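Local coordinates for protein Pex (Synechococcus elongatus PCC 7942, PDB 2E1N) that modifies the period of the cyanobacterial circadian clock, probably as a DNA-binding transcriptional regulator of the PadR type, at residues 77-81 and 82-86. Sequence-based numbering, arbitrary orientation.
Sequences FLEDE and QIISG
L78 meets I83 and I84 in a local, helix-ending turn, where helix 68-80 stops and the chain swings into strand 84-89. The L78 carbonyl oxygen accepts two backbone N-H groups: that of I83 N at 2.9 Å, nearly in line with the C=O bond (171° at the oxygen), and that of I84 N at 3.3 Å, which comes in from above the carbonyl plane. Q82 N gives a hydrogen bond to E79 O at 2.9 Å. Q82 has positive phi, and with the bonds I83 N to L78 O and Q82 N to E79 O the ending is a Schellman motif, the I84 bond being an extra one; here it joins a helix to the first strand of the β-hairpin, or wing, as in the winged-helix fold of PadR-like regulators. I83 and I84 pack on the L78 side chain. I84 holds CG1 between its backbone N and carbonyl carbon (chi1 71°), which lays CG1 against L78 CB at 3.6 Å and leaves it 3.8 Å from E79 CG, the start of an otherwise extended glutamate. An alanine at I84 would probably open a gap beside L78 and leave L40 and L43 of helix 32-43 less well covered. Farther out on L78, the methyl CD2 touches I83 CD1 at 3.8 Å. E81 CG sits over one face of the F77 ring, offset toward its rim; that ring also meets F15 of the second subunit, with ring planes at about 75°.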
loop_
_atom_site.group_PDB
_atom_site.type_symbol
_atom_site.label_atom_id
_atom_site.label_comp_id
_atom_site.label_asym_id
_atom_site.label_seq_id
_atom_site.Cartn_x
_atom_site.Cartn_y
_atom_site.Cartn_z
ATOM N N PHE B 77 19.712 4.496 11.583
ATOM C CA PHE B 77 18.871 4.681 12.766
ATOM C C PHE B 77 19.191 3.634 13.809
ATOM O O PHE B 77 19.397 3.928 14.985
ATOM C CB PHE B 77 17.392 4.603 12.394
ATOM C CG PHE B 77 16.459 4.570 13.559
ATOM C CD1 PHE B 77 16.249 5.713 14.325
ATOM C CD2 PHE B 77 15.831 3.389 13.954
ATOM C CE1 PHE B 77 15.398 5.674 15.433
ATOM C CE2 PHE B 77 15.006 3.345 15.039
ATOM C CZ PHE B 77 14.775 4.510 15.793
ATOM N N LEU B 78 19.217 2.394 13.361
ATOM C CA LEU B 78 19.392 1.245 14.263
ATOM C C LEU B 78 20.780 1.238 14.850
ATOM O O LEU B 78 20.957 0.791 15.981
ATOM C CB LEU B 78 19.140 -0.052 13.502
ATOM C CG LEU B 78 17.659 -0.311 13.162
ATOM C CD1 LEU B 78 17.577 -1.598 12.313
ATOM C CD2 LEU B 78 16.859 -0.398 14.450
ATOM N N GLU B 79 21.772 1.733 14.105
ATOM C CA GLU B 79 23.129 1.837 14.680
ATOM C C GLU B 79 23.219 2.969 15.709
ATOM O O GLU B 79 23.782 2.827 16.817
ATOM C CB GLU B 79 24.161 2.112 13.583
ATOM C CG GLU B 79 24.433 0.998 12.671
ATOM C CD GLU B 79 25.487 1.395 11.641
ATOM O OE1 GLU B 79 26.551 0.746 11.631
ATOM O OE2 GLU B 79 25.264 2.377 10.890
ATOM N N ASP B 80 22.649 4.110 15.331
ATOM C CA ASP B 80 22.592 5.288 16.204
ATOM C C ASP B 80 21.853 5.039 17.535
ATOM O O ASP B 80 22.214 5.576 18.582
ATOM C CB ASP B 80 21.977 6.459 15.441
ATOM C CG ASP B 80 22.910 7.038 14.347
ATOM O OD1 ASP B 80 24.095 6.658 14.236
ATOM O OD2 ASP B 80 22.425 7.878 13.542
ATOM N N GLU B 81 20.827 4.216 17.493
ATOM C CA GLU B 81 20.087 3.812 18.663
ATOM C C GLU B 81 20.700 2.608 19.380
ATOM O O GLU B 81 20.144 2.155 20.361
ATOM C CB GLU B 81 18.647 3.492 18.245
ATOM C CG GLU B 81 17.869 4.707 17.712
ATOM C CD GLU B 81 17.606 5.766 18.751
ATOM O OE1 GLU B 81 17.322 6.899 18.352
ATOM O OE2 GLU B 81 17.694 5.502 19.967
ATOM N N GLN B 82 21.831 2.102 18.887
ATOM C CA GLN B 82 22.620 1.029 19.503
ATOM C C GLN B 82 21.903 -0.292 19.512
ATOM O O GLN B 82 22.196 -1.124 20.380
ATOM C CB GLN B 82 23.077 1.393 20.948
ATOM C CG GLN B 82 23.893 2.676 20.976
ATOM C CD GLN B 82 24.578 2.951 22.293
ATOM O OE1 GLN B 82 24.297 2.308 23.363
ATOM N NE2 GLN B 82 25.502 3.873 22.248
ATOM N N ILE B 83 20.988 -0.507 18.561
ATOM C CA ILE B 83 20.282 -1.782 18.484
ATOM C C ILE B 83 21.065 -2.809 17.648
ATOM O O ILE B 83 21.037 -4.059 17.940
ATOM C CB ILE B 83 18.896 -1.570 17.888
ATOM C CG1 ILE B 83 18.137 -0.584 18.736
ATOM C CG2 ILE B 83 18.099 -2.927 17.817
ATOM C CD1 ILE B 83 16.748 -0.257 18.206
ATOM N N ILE B 84 21.736 -2.306 16.607
ATOM C CA ILE B 84 22.560 -3.146 15.754
ATOM C C ILE B 84 23.968 -2.639 15.740
ATOM O O ILE B 84 24.258 -1.489 16.103
ATOM C CB ILE B 84 22.032 -3.279 14.291
ATOM C CG1 ILE B 84 22.211 -1.989 13.487
ATOM C CG2 ILE B 84 20.553 -3.728 14.325
ATOM C CD1 ILE B 84 21.788 -2.081 12.005
ATOM N N SER B 85 24.856 -3.535 15.338
ATOM C CA SER B 85 26.232 -3.213 15.111
ATOM C C SER B 85 26.712 -3.853 13.822
ATOM O O SER B 85 26.057 -4.756 13.288
ATOM C CB SER B 85 27.090 -3.649 16.292
ATOM O OG SER B 85 26.986 -5.040 16.510
ATOM N N GLY B 86 27.791 -3.322 13.293
ATOM C CA GLY B 86 28.352 -3.790 12.072
ATOM C C GLY B 86 29.717 -4.379 12.287
ATOM O O GLY B 86 30.357 -4.173 13.315
#